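Long-range contacts in S-adenosylmethionine:tRNA ribosyltransferase-isomerase (Thermus thermophilus, PDB 1WDI), which probably transfers and isomerises the ribose moiety of S-adenosylmethionine onto the 7-aminomethyl group of preQ1 in tRNA, giving epoxyqueuosine: residues R46-F51 / E195-M200; L58-S63 / V202-L207; Y233-E238 / R262-A267; A242-K247 / V272-G277. All coordinates share one frame; numbering follows the deposited sequence.

Contact 1: R46-F51 / E195-M200; sequences RDLPEF and ERLREM
The carbonyl oxygen of R46 takes two N-H groups from the end of R196. The main bond runs from R196 NH1 to R46 O, 2.7 Å long with an N-H...O angle of 152°; the donor lies in the carbonyl plane, on a lone pair. R196 NH2 adds a weak second bond to R46 O at 3.3 Å. The strong bond, helped by the weak one, probably limits the rotation of the R196 guanidinium, and both of its faces are met by the other segment. P49 CG comes over one face, 3.7 Å from R196 NH2. Over the opposite face lies the R46 guanidinium, its plane only 9° from that of R196 and its NH2 3.7 Å from R196 NH1. R46 gets there by setting CG between the backbone N and carbonyl carbon (chi1 75°) and bending again at chi3. The stacked charges probably repel.

The C-terminal end of helix 191-199 here meets the 3-10 turn at R46 and the short, weakly bonded helical turn that follows it, and the two elements lead on to strands 203-211 and 57-73, parallel neighbours in the large mixed sheet. P49 points at the helix end and touches R196 and L197 near it and M200 just beyond it. Besides covering R196, P49 CG packs 4.0 Å from L197 CD2, and P49 CB lies 3.7 Å from the sulfur SD of M200, the first residue to leave helical geometry. The same sulfur is 3.5 Å from P49 O. Deeper in, L48 and L197 approach through their methyls, and both side chains also rest on F189.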
loop_
_atom_site.group_PDB
_atom_site.type_symbol
_atom_site.label_atom_id
_atom_site.label_comp_id
_atom_site.label_asym_id
_atom_site.label_seq_id
_atom_site.Cartn_x
_atom_site.Cartn_y
_atom_site.Cartn_z
ATOM N N ARG A 46 -19.740 -2.233 2.694
ATOM C CA ARG A 46 -20.665 -1.106 2.741
ATOM C C ARG A 46 -21.243 -0.885 4.143
ATOM O O ARG A 46 -21.795 0.177 4.430
ATOM C CB ARG A 46 -21.807 -1.299 1.732
ATOM C CG ARG A 46 -22.853 -2.320 2.142
ATOM C CD ARG A 46 -24.003 -2.346 1.138
ATOM N NE ARG A 46 -24.495 -1.005 0.822
ATOM C CZ ARG A 46 -25.190 -0.230 1.650
ATOM N NH1 ARG A 46 -25.493 -0.648 2.872
ATOM N NH2 ARG A 46 -25.587 0.974 1.250
ATOM N N ASP A 47 -21.104 -1.877 5.022
ATOM C CA ASP A 47 -21.628 -1.750 6.383
ATOM C C ASP A 47 -20.663 -1.096 7.357
ATOM O O ASP A 47 -20.990 -0.906 8.531
ATOM C CB ASP A 47 -22.025 -3.120 6.931
ATOM C CG ASP A 47 -23.195 -3.709 6.196
ATOM O OD1 ASP A 47 -24.180 -2.979 6.017
ATOM O OD2 ASP A 47 -23.129 -4.893 5.803
ATOM N N LEU A 48 -19.479 -0.748 6.869
ATOM C CA LEU A 48 -18.460 -0.117 7.700
ATOM C C LEU A 48 -18.969 1.031 8.589
ATOM O O LEU A 48 -18.599 1.117 9.762
ATOM C CB LEU A 48 -17.306 0.374 6.815
ATOM C CG LEU A 48 -16.097 1.017 7.505
ATOM C CD1 LEU A 48 -15.442 0.020 8.466
ATOM C CD2 LEU A 48 -15.097 1.477 6.439
ATOM N N PRO A 49 -19.837 1.915 8.055
ATOM C CA PRO A 49 -20.352 3.035 8.857
ATOM C C PRO A 49 -20.978 2.604 10.189
ATOM O O PRO A 49 -20.925 3.337 11.180
ATOM C CB PRO A 49 -21.371 3.689 7.921
ATOM C CG PRO A 49 -20.789 3.422 6.566
ATOM C CD PRO A 49 -20.386 1.966 6.689
ATOM N N GLU A 50 -21.566 1.412 10.199
ATOM C CA GLU A 50 -22.186 0.860 11.399
ATOM C C GLU A 50 -21.187 0.655 12.522
ATOM O O GLU A 50 -21.539 0.736 13.700
ATOM C CB GLU A 50 -22.807 -0.504 11.103
ATOM C CG GLU A 50 -24.174 -0.483 10.478
ATOM C CD GLU A 50 -24.647 -1.885 10.155
ATOM O OE1 GLU A 50 -24.372 -2.801 10.962
ATOM O OE2 GLU A 50 -25.295 -2.068 9.106
ATOM N N PHE A 51 -19.942 0.371 12.158
ATOM C CA PHE A 51 -18.918 0.105 13.155
ATOM C C PHE A 51 -18.012 1.270 13.483
ATOM O O PHE A 51 -17.157 1.171 14.355
ATOM C CB PHE A 51 -18.104 -1.112 12.725
ATOM C CG PHE A 51 -18.943 -2.341 12.552
ATOM C CD1 PHE A 51 -19.564 -2.613 11.336
ATOM C CD2 PHE A 51 -19.190 -3.182 13.633
ATOM C CE1 PHE A 51 -20.424 -3.700 11.199
ATOM C CE2 PHE A 51 -20.049 -4.275 13.506
ATOM C CZ PHE A 51 -20.669 -4.533 12.286
ATOM N N GLU A 195 -18.538 9.000 0.850
ATOM C CA GLU A 195 -19.470 10.081 1.164
ATOM C C GLU A 195 -20.297 9.765 2.408
ATOM O O GLU A 195 -20.482 10.625 3.271
ATOM C CB GLU A 195 -20.398 10.353 -0.021
ATOM C CG GLU A 195 -21.243 11.613 0.127
ATOM C CD GLU A 195 -20.409 12.850 0.452
ATOM O OE1 GLU A 195 -19.318 13.015 -0.136
ATOM O OE2 GLU A 195 -20.852 13.664 1.287
ATOM N N ARG A 196 -20.797 8.535 2.506
ATOM C CA ARG A 196 -21.581 8.153 3.674
ATOM C C ARG A 196 -20.738 8.351 4.934
ATOM O O ARG A 196 -21.241 8.802 5.963
ATOM C CB ARG A 196 -22.033 6.691 3.559
ATOM C CG ARG A 196 -23.073 6.448 2.456
ATOM C CD ARG A 196 -23.315 4.959 2.240
ATOM N NE ARG A 196 -23.783 4.310 3.460
ATOM C CZ ARG A 196 -23.478 3.065 3.811
ATOM N NH1 ARG A 196 -22.697 2.324 3.028
ATOM N NH2 ARG A 196 -23.951 2.566 4.950
ATOM N N LEU A 197 -19.450 8.020 4.852
ATOM C CA LEU A 197 -18.560 8.187 5.998
ATOM C C LEU A 197 -18.413 9.672 6.352
ATOM O O LEU A 197 -18.421 10.042 7.527
ATOM C CB LEU A 197 -17.189 7.559 5.694
ATOM C CG LEU A 197 -17.187 6.023 5.625
ATOM C CD1 LEU A 197 -15.888 5.499 5.015
ATOM C CD2 LEU A 197 -17.391 5.470 7.029
ATOM N N ARG A 198 -18.283 10.522 5.335
ATOM C CA ARG A 198 -18.162 11.961 5.574
ATOM C C ARG A 198 -19.431 12.438 6.263
ATOM O O ARG A 198 -19.389 13.170 7.252
ATOM C CB ARG A 198 -18.010 12.737 4.256
ATOM C CG ARG A 198 -16.832 12.336 3.389
ATOM C CD ARG A 198 -16.545 13.409 2.333
ATOM N NE ARG A 198 -15.418 13.046 1.477
ATOM C CZ ARG A 198 -15.510 12.286 0.389
ATOM N NH1 ARG A 198 -16.686 11.801 0.003
ATOM N NH2 ARG A 198 -14.420 12.003 -0.313
ATOM N N GLU A 199 -20.569 12.006 5.734
ATOM C CA GLU A 199 -21.855 12.397 6.286
ATOM C C GLU A 199 -22.037 12.024 7.754
ATOM O O GLU A 199 -22.820 12.656 8.464
ATOM C CB GLU A 199 -22.981 11.820 5.427
ATOM C CG GLU A 199 -23.231 12.648 4.168
ATOM C CD GLU A 199 -24.236 12.016 3.224
ATOM O OE1 GLU A 199 -25.251 11.474 3.705
ATOM O OE2 GLU A 199 -24.012 12.073 1.998
ATOM N N MET A 200 -21.321 11.009 8.229
ATOM C CA MET A 200 -21.459 10.657 9.636
ATOM C C MET A 200 -20.309 11.200 10.483
ATOM O O MET A 200 -20.104 10.777 11.616
ATOM C CB MET A 200 -21.586 9.143 9.822
ATOM C CG MET A 200 -20.378 8.334 9.414
ATOM S SD MET A 200 -20.624 6.649 9.967
ATOM C CE MET A 200 -20.382 6.851 11.728
#

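Contact 2: L58-S63 / V202-L207; sequences LVFNES and VELRFL
F60 packs along F206 for most of its length. F60 CB begins 3.6 Å from F206 CD2, and F60 CG sits 3.9 Å from F206 CE2. Farther out, F60 CD1 has R205 O at the ring edge, in plane and 3.6 Å away, while it also lies above the face of F206. At F60 CE1 the ring meets a leucine methyl, L204 CD2, at 3.9 Å. Both phenylalanines put CG beside the backbone N (chi1 -55° in F60, -59° in F206), and with the two side chains pointing the same way the rings form an offset stack, centroids 4.9 Å apart and planes 14° apart. L58 and L204 lie alongside each other on this same face, and L194 and L197 of helix 191-199 pack against it.

Five backbone bonds join the strands. F60 uses both its backbone N and its backbone O: N gives to R205 O, and O receives from L207 N. On the other face L207 reaches back across the neighbouring strand, with L207 CD1 3.7 Å from N61 CB and L207 CD2 4.0 Å from V59 CG1. A263 of helix 258-266 touches L207 there. R205 turns along its own strand, where NE and NH2 both grip OE1 of E203, whose OE2 is taken by R251; this holds the R205 guanidinium in place. N61 comes close to a bound citrate, probably from the crystallisation liquor.

With strand 253-256 on its far side, strand 57-73 runs between two parallel neighbours and has helices over both faces, the layering of an alpha/beta fold.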
loop_
_atom_site.group_PDB
_atom_site.type_symbol
_atom_site.label_atom_id
_atom_site.label_comp_id
_atom_site.label_asym_id
_atom_site.label_seq_id
_atom_site.Cartn_x
_atom_site.Cartn_y
_atom_site.Cartn_z
ATOM N N LEU A 58 -10.160 7.957 9.807
ATOM C CA LEU A 58 -9.861 6.899 8.854
ATOM C C LEU A 58 -8.677 7.362 8.001
ATOM O O LEU A 58 -8.763 8.369 7.295
ATOM C CB LEU A 58 -11.098 6.649 7.990
ATOM C CG LEU A 58 -11.373 5.287 7.350
ATOM C CD1 LEU A 58 -11.244 4.173 8.376
ATOM C CD2 LEU A 58 -12.782 5.302 6.764
ATOM N N VAL A 59 -7.572 6.631 8.083
ATOM C CA VAL A 59 -6.365 6.975 7.338
ATOM C C VAL A 59 -6.097 5.972 6.213
ATOM O O VAL A 59 -5.994 4.763 6.454
ATOM C CB VAL A 59 -5.131 7.029 8.286
ATOM C CG1 VAL A 59 -3.900 7.507 7.532
ATOM C CG2 VAL A 59 -5.414 7.962 9.451
ATOM N N PHE A 60 -5.992 6.494 4.991
ATOM C CA PHE A 60 -5.738 5.698 3.792
ATOM C C PHE A 60 -4.371 6.041 3.229
ATOM O O PHE A 60 -3.718 6.992 3.661
ATOM C CB PHE A 60 -6.722 6.027 2.659
ATOM C CG PHE A 60 -8.171 5.905 3.027
ATOM C CD1 PHE A 60 -8.793 6.876 3.806
ATOM C CD2 PHE A 60 -8.929 4.849 2.538
ATOM C CE1 PHE A 60 -10.158 6.795 4.088
ATOM C CE2 PHE A 60 -10.300 4.759 2.820
ATOM C CZ PHE A 60 -10.909 5.735 3.592
ATOM N N ASN A 61 -3.961 5.277 2.229
ATOM C CA ASN A 61 -2.708 5.556 1.558
ATOM C C ASN A 61 -3.042 5.772 0.086
ATOM O O ASN A 61 -3.852 5.050 -0.492
ATOM C CB ASN A 61 -1.725 4.391 1.721
ATOM C CG ASN A 61 -1.767 3.418 0.562
ATOM O OD1 ASN A 61 -1.293 3.720 -0.535
ATOM N ND2 ASN A 61 -2.337 2.239 0.798
ATOM N N GLU A 62 -2.455 6.800 -0.508
ATOM C CA GLU A 62 -2.660 7.057 -1.925
ATOM C C GLU A 62 -1.268 7.059 -2.526
ATOM O O GLU A 62 -0.424 7.866 -2.149
ATOM C CB GLU A 62 -3.354 8.403 -2.165
ATOM C CG GLU A 62 -2.766 9.585 -1.416
ATOM C CD GLU A 62 -3.390 10.905 -1.838
ATOM O OE1 GLU A 62 -4.627 10.955 -2.025
ATOM O OE2 GLU A 62 -2.646 11.897 -1.978
ATOM N N SER A 63 -1.027 6.128 -3.441
ATOM C CA SER A 63 0.275 6.013 -4.081
ATOM C C SER A 63 0.613 7.216 -4.945
ATOM O O SER A 63 -0.226 7.714 -5.696
ATOM C CB SER A 63 0.330 4.741 -4.934
ATOM O OG SER A 63 0.273 3.582 -4.120
ATOM N N VAL A 202 -16.944 10.995 9.918
ATOM C CA VAL A 202 -15.713 10.215 9.974
ATOM C C VAL A 202 -14.655 10.940 9.155
ATOM O O VAL A 202 -14.866 11.251 7.987
ATOM C CB VAL A 202 -15.907 8.783 9.407
ATOM C CG1 VAL A 202 -14.556 8.079 9.277
ATOM C CG2 VAL A 202 -16.813 7.985 10.339
ATOM N N GLU A 203 -13.519 11.223 9.778
ATOM C CA GLU A 203 -12.454 11.914 9.074
ATOM C C GLU A 203 -11.837 10.987 8.044
ATOM O O GLU A 203 -11.663 9.793 8.292
ATOM C CB GLU A 203 -11.379 12.382 10.057
ATOM C CG GLU A 203 -11.851 13.431 11.035
ATOM C CD GLU A 203 -10.715 14.035 11.833
ATOM O OE1 GLU A 203 -9.607 14.169 11.272
ATOM O OE2 GLU A 203 -10.932 14.394 13.009
ATOM N N LEU A 204 -11.521 11.543 6.881
ATOM C CA LEU A 204 -10.911 10.778 5.808
ATOM C C LEU A 204 -9.557 11.432 5.548
ATOM O O LEU A 204 -9.484 12.503 4.946
ATOM C CB LEU A 204 -11.797 10.836 4.558
ATOM C CG LEU A 204 -13.251 10.370 4.749
ATOM C CD1 LEU A 204 -14.011 10.540 3.441
ATOM C CD2 LEU A 204 -13.295 8.905 5.195
ATOM N N ARG A 205 -8.490 10.797 6.027
ATOM C CA ARG A 205 -7.140 11.341 5.874
ATOM C C ARG A 205 -6.273 10.455 4.988
ATOM O O ARG A 205 -6.356 9.227 5.063
ATOM C CB ARG A 205 -6.484 11.480 7.249
ATOM C CG ARG A 205 -7.299 12.268 8.260
ATOM C CD ARG A 205 -7.388 13.745 7.896
ATOM N NE ARG A 205 -8.090 14.495 8.931
ATOM C CZ ARG A 205 -8.127 15.820 8.996
ATOM N NH1 ARG A 205 -7.499 16.547 8.081
ATOM N NH2 ARG A 205 -8.787 16.414 9.980
ATOM N N PHE A 206 -5.428 11.077 4.165
ATOM C CA PHE A 206 -4.571 10.323 3.258
ATOM C C PHE A 206 -3.069 10.610 3.378
ATOM O O PHE A 206 -2.634 11.766 3.294
ATOM C CB PHE A 206 -4.986 10.581 1.801
ATOM C CG PHE A 206 -6.416 10.212 1.490
ATOM C CD1 PHE A 206 -7.475 10.980 1.973
ATOM C CD2 PHE A 206 -6.703 9.105 0.700
ATOM C CE1 PHE A 206 -8.796 10.650 1.670
ATOM C CE2 PHE A 206 -8.022 8.764 0.390
ATOM C CZ PHE A 206 -9.070 9.539 0.877
ATOM N N LEU A 207 -2.276 9.561 3.585
ATOM C CA LEU A 207 -0.829 9.731 3.626
ATOM C C LEU A 207 -0.343 9.221 2.270
ATOM O O LEU A 207 -1.113 8.613 1.515
ATOM C CB LEU A 207 -0.192 8.948 4.781
ATOM C CG LEU A 207 -0.492 7.462 4.996
ATOM C CD1 LEU A 207 0.247 6.609 3.979
ATOM C CD2 LEU A 207 -0.066 7.093 6.407
#

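Contact 3: Y233-E238 / R262-A267; sequences YAIPEE and RALESA
Over one face of the Y233 ring lies the methyl of A263, and near the ring plane, at the hydroxyl edge, is S266 OG. A263 CB stands 4.0 Å from the centroid of the Y233 ring and 17° off the normal, a CH-pi contact. This is helix-on-sheet packing of an alpha/beta fold: the 262-266 part of helix 258-266 crosses strand segment 233-235 at -66°, and strand 231-235 is bonded between 203-211 and 277-281 in the large mixed sheet. The ring reaches the helix because Y233 has its CG between the backbone N and the carbonyl carbon (chi1 62°), with the CB already pointing at the helix.

At the tip, Y233 OH and S266 OG share a hydrogen bond of 3.1 Å, which ties the phenol to the last turn of the helix. The hydroxyl thus has a polar partner in a contact that is otherwise nearly all carbon.

Two residues on, I235 points the same way and extends its chain to the helix end. There I235 CD1 comes 4.4 Å from L264 CD2 and presses on A267 CB at 3.4 Å, closer than carbons usually pack.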
loop_
_atom_site.group_PDB
_atom_site.type_symbol
_atom_site.label_atom_id
_atom_site.label_comp_id
_atom_site.label_asym_id
_atom_site.label_seq_id
_atom_site.Cartn_x
_atom_site.Cartn_y
_atom_site.Cartn_z
ATOM N N TYR A 233 7.582 6.664 2.333
ATOM C CA TYR A 233 6.278 7.312 2.429
ATOM C C TYR A 233 6.393 8.768 2.851
ATOM O O TYR A 233 7.454 9.234 3.256
ATOM C CB TYR A 233 5.419 6.575 3.462
ATOM C CG TYR A 233 6.028 6.624 4.847
ATOM C CD1 TYR A 233 5.869 7.746 5.666
ATOM C CD2 TYR A 233 6.825 5.577 5.313
ATOM C CE1 TYR A 233 6.494 7.826 6.914
ATOM C CE2 TYR A 233 7.451 5.643 6.552
ATOM C CZ TYR A 233 7.283 6.770 7.348
ATOM O OH TYR A 233 7.902 6.834 8.577
ATOM N N ALA A 234 5.275 9.477 2.770
ATOM C CA ALA A 234 5.234 10.872 3.174
ATOM C C ALA A 234 3.918 11.112 3.889
ATOM O O ALA A 234 2.861 10.706 3.413
ATOM C CB ALA A 234 5.355 11.791 1.957
ATOM N N ILE A 235 3.990 11.750 5.049
ATOM C CA ILE A 235 2.793 12.055 5.809
ATOM C C ILE A 235 2.557 13.560 5.806
ATOM O O ILE A 235 3.348 14.323 6.359
ATOM C CB ILE A 235 2.910 11.576 7.263
ATOM C CG1 ILE A 235 3.132 10.060 7.297
ATOM C CG2 ILE A 235 1.650 11.962 8.029
ATOM C CD1 ILE A 235 3.225 9.496 8.681
ATOM N N PRO A 236 1.464 14.006 5.166
ATOM C CA PRO A 236 1.125 15.430 5.099
ATOM C C PRO A 236 0.997 16.025 6.494
ATOM O O PRO A 236 0.587 15.343 7.442
ATOM C CB PRO A 236 -0.211 15.429 4.353
ATOM C CG PRO A 236 -0.082 14.245 3.446
ATOM C CD PRO A 236 0.519 13.204 4.368
ATOM N N GLU A 237 1.339 17.301 6.618
ATOM C CA GLU A 237 1.258 17.988 7.901
ATOM C C GLU A 237 -0.137 17.914 8.513
ATOM O O GLU A 237 -0.279 17.694 9.716
ATOM C CB GLU A 237 1.652 19.452 7.732
ATOM C CG GLU A 237 3.040 19.660 7.162
ATOM C CD GLU A 237 3.227 21.067 6.643
ATOM O OE1 GLU A 237 3.255 22.012 7.463
ATOM O OE2 GLU A 237 3.332 21.228 5.413
ATOM N N GLU A 238 -1.166 18.113 7.693
ATOM C CA GLU A 238 -2.544 18.071 8.186
ATOM C C GLU A 238 -2.906 16.685 8.718
ATOM O O GLU A 238 -3.694 16.559 9.653
ATOM C CB GLU A 238 -3.526 18.467 7.071
ATOM C CG GLU A 238 -3.571 17.487 5.911
ATOM C CD GLU A 238 -4.335 18.021 4.706
ATOM O OE1 GLU A 238 -5.570 18.218 4.802
ATOM O OE2 GLU A 238 -3.691 18.243 3.657
ATOM N N ARG A 262 2.079 0.491 8.743
ATOM C CA ARG A 262 3.540 0.581 8.764
ATOM C C ARG A 262 4.047 2.021 8.732
ATOM O O ARG A 262 5.002 2.363 9.425
ATOM C CB ARG A 262 4.127 -0.202 7.583
ATOM C CG ARG A 262 3.834 -1.701 7.620
ATOM C CD ARG A 262 4.230 -2.371 6.309
ATOM N NE ARG A 262 5.641 -2.169 6.004
ATOM C CZ ARG A 262 6.240 -2.601 4.898
ATOM N NH1 ARG A 262 5.550 -3.266 3.982
ATOM N NH2 ARG A 262 7.533 -2.366 4.710
ATOM N N ALA A 263 3.409 2.866 7.929
ATOM C CA ALA A 263 3.829 4.256 7.838
ATOM C C ALA A 263 3.563 5.001 9.144
ATOM O O ALA A 263 4.463 5.651 9.677
ATOM C CB ALA A 263 3.126 4.947 6.672
ATOM N N LEU A 264 2.342 4.901 9.671
ATOM C CA LEU A 264 2.002 5.586 10.921
ATOM C C LEU A 264 2.865 5.132 12.102
ATOM O O LEU A 264 3.389 5.959 12.852
ATOM C CB LEU A 264 0.520 5.387 11.267
ATOM C CG LEU A 264 -0.510 6.044 10.336
ATOM C CD1 LEU A 264 -1.933 5.682 10.791
ATOM C CD2 LEU A 264 -0.320 7.565 10.362
ATOM N N GLU A 265 3.015 3.822 12.277
ATOM C CA GLU A 265 3.818 3.314 13.387
ATOM C C GLU A 265 5.298 3.693 13.247
ATOM O O GLU A 265 5.967 3.971 14.234
ATOM C CB GLU A 265 3.660 1.792 13.504
ATOM C CG GLU A 265 2.245 1.319 13.900
ATOM C CD GLU A 265 1.812 1.774 15.293
ATOM O OE1 GLU A 265 2.662 1.815 16.206
ATOM O OE2 GLU A 265 0.613 2.071 15.492
ATOM N N SER A 266 5.802 3.716 12.020
ATOM C CA SER A 266 7.196 4.082 11.782
ATOM C C SER A 266 7.447 5.577 12.008
ATOM O O SER A 266 8.552 5.982 12.375
ATOM C CB SER A 266 7.598 3.722 10.355
ATOM O OG SER A 266 8.868 4.275 10.045
ATOM N N ALA A 267 6.414 6.386 11.794
ATOM C CA ALA A 267 6.515 7.836 11.948
ATOM C C ALA A 267 6.276 8.321 13.372
ATOM O O ALA A 267 6.378 9.513 13.647
ATOM C CB ALA A 267 5.533 8.521 11.006
#

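Contact 4: A242-K247 / V272-G277; sequences AVNRAK and VGVVAG
N244 and V274 make the tight part of this contact. The side-chain amide of N244 lies against the backbone of V274 and bonds to it twice: V274 N gives to N244 OD1 at 2.8 Å, and N244 ND2 gives to V274 O, also 2.8 Å, in a nearly straight bond of 171°. Both donors lie in the plane of the carbonyl they meet, each on a lone pair, so the amide is held against rotation and its oxygen and nitrogen ends are told apart. Having no side chain, G273 lets its CA come 3.5 Å from N244 OD1. Beside the amide, V243 CG1 meets V274 CG2 at 4.1 Å, and both valines also touch V293, which makes this the buried flank.

The other side is looser. V272 is exposed and turns its side chain away from the helix, and the carbonyl oxygen V272 O comes no nearer to N244 than 4.3 Å from N244 CG.

Here the helix is bound through one asparagine to the returning strand of a small antiparallel pair, 268-269 with 273-274, at the point where V272 and G273 both face R269 in a classic beta bulge.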
loop_
_atom_site.group_PDB
_atom_site.type_symbol
_atom_site.label_atom_id
_atom_site.label_comp_id
_atom_site.label_asym_id
_atom_site.label_seq_id
_atom_site.Cartn_x
_atom_site.Cartn_y
_atom_site.Cartn_z
ATOM N N ALA A 242 -3.810 15.799 12.458
ATOM C CA ALA A 242 -5.122 15.207 12.734
ATOM C C ALA A 242 -5.022 13.924 13.566
ATOM O O ALA A 242 -5.866 13.664 14.428
ATOM C CB ALA A 242 -5.852 14.919 11.422
ATOM N N VAL A 243 -3.992 13.127 13.307
ATOM C CA VAL A 243 -3.797 11.880 14.041
ATOM C C VAL A 243 -3.409 12.159 15.490
ATOM O O VAL A 243 -3.933 11.536 16.418
ATOM C CB VAL A 243 -2.705 11.004 13.374
ATOM C CG1 VAL A 243 -2.276 9.887 14.310
ATOM C CG2 VAL A 243 -3.246 10.414 12.072
ATOM N N ASN A 244 -2.499 13.104 15.691
ATOM C CA ASN A 244 -2.065 13.425 17.041
ATOM C C ASN A 244 -3.159 14.087 17.865
ATOM O O ASN A 244 -3.303 13.801 19.054
ATOM C CB ASN A 244 -0.809 14.299 16.999
ATOM C CG ASN A 244 0.353 13.593 16.336
ATOM O OD1 ASN A 244 0.517 12.382 16.493
ATOM N ND2 ASN A 244 1.168 14.341 15.596
ATOM N N ARG A 245 -3.944 14.960 17.242
ATOM C CA ARG A 245 -5.033 15.609 17.965
ATOM C C ARG A 245 -6.082 14.553 18.338
ATOM O O ARG A 245 -6.637 14.574 19.434
ATOM C CB ARG A 245 -5.651 16.724 17.102
ATOM C CG ARG A 245 -6.785 17.504 17.765
ATOM C CD ARG A 245 -6.947 18.892 17.129
ATOM N NE ARG A 245 -6.897 18.811 15.671
ATOM C CZ ARG A 245 -7.912 18.429 14.901
ATOM N NH1 ARG A 245 -9.077 18.103 15.443
ATOM N NH2 ARG A 245 -7.747 18.337 13.588
ATOM N N ALA A 246 -6.351 13.622 17.430
ATOM C CA ALA A 246 -7.329 12.567 17.702
ATOM C C ALA A 246 -6.888 11.733 18.908
ATOM O O ALA A 246 -7.689 11.434 19.797
ATOM C CB ALA A 246 -7.492 11.672 16.480
ATOM N N LYS A 247 -5.611 11.359 18.934
ATOM C CA LYS A 247 -5.074 10.569 20.042
ATOM C C LYS A 247 -5.188 11.358 21.339
ATOM O O LYS A 247 -5.606 10.824 22.361
ATOM C CB LYS A 247 -3.606 10.199 19.776
ATOM C CG LYS A 247 -2.887 9.535 20.956
ATOM C CD LYS A 247 -3.599 8.273 21.418
ATOM C CE LYS A 247 -2.834 7.567 22.533
ATOM N NZ LYS A 247 -3.537 6.324 22.974
ATOM N N VAL A 272 6.239 12.939 21.159
ATOM C CA VAL A 272 5.790 13.800 20.073
ATOM C C VAL A 272 4.517 13.307 19.394
ATOM O O VAL A 272 3.555 14.057 19.236
ATOM C CB VAL A 272 6.883 13.932 18.979
ATOM C CG1 VAL A 272 6.367 14.777 17.818
ATOM C CG2 VAL A 272 8.144 14.548 19.566
ATOM N N GLY A 273 4.528 12.039 18.996
ATOM C CA GLY A 273 3.400 11.462 18.293
ATOM C C GLY A 273 3.891 11.222 16.874
ATOM O O GLY A 273 5.094 11.080 16.661
ATOM N N VAL A 274 2.981 11.190 15.906
ATOM C CA VAL A 274 3.352 10.969 14.510
ATOM C C VAL A 274 3.925 12.259 13.926
ATOM O O VAL A 274 3.326 13.325 14.074
ATOM C CB VAL A 274 2.117 10.528 13.675
ATOM C CG1 VAL A 274 2.432 10.584 12.183
ATOM C CG2 VAL A 274 1.700 9.112 14.076
ATOM N N VAL A 275 5.078 12.166 13.268
ATOM C CA VAL A 275 5.696 13.354 12.681
ATOM C C VAL A 275 5.391 13.499 11.198
ATOM O O VAL A 275 5.365 12.517 10.448
ATOM C CB VAL A 275 7.248 13.369 12.867
ATOM C CG1 VAL A 275 7.596 13.378 14.346
ATOM C CG2 VAL A 275 7.879 12.178 12.185
ATOM N N ALA A 276 5.156 14.740 10.784
ATOM C CA ALA A 276 4.860 15.053 9.394
ATOM C C ALA A 276 6.101 14.924 8.531
ATOM O O ALA A 276 7.225 15.048 9.018
ATOM C CB ALA A 276 4.311 16.472 9.287
ATOM N N GLY A 277 5.897 14.652 7.246
ATOM C CA GLY A 277 7.026 14.553 6.349
ATOM C C GLY A 277 7.368 13.185 5.805
ATOM O O GLY A 277 6.662 12.194 6.022
#

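Contact 3 is the buried one of the four; the others are partly buried. The centres of contacts 1 and 4 lie about 22 and 20 Å from the chain centre, against 12 Å for the centre of contact 2. Backbone bonds dominate contact 2 and carbon packing contact 3, whereas arginine in contact 1 and asparagine in contact 4 reach for backbone atoms. Contacts 1 and 2 share the connection from helix 191-199 to strand 203-211, where V202 N probably bonds to L197 O. Contacts 2 and 3 meet in one sheet, strands 203-211 and 231-235 being neighbours. Helix 237-248 starts in the 233-238 segment and carries V243 and N244 of contact 4; I235 O probably accepts from G277 N.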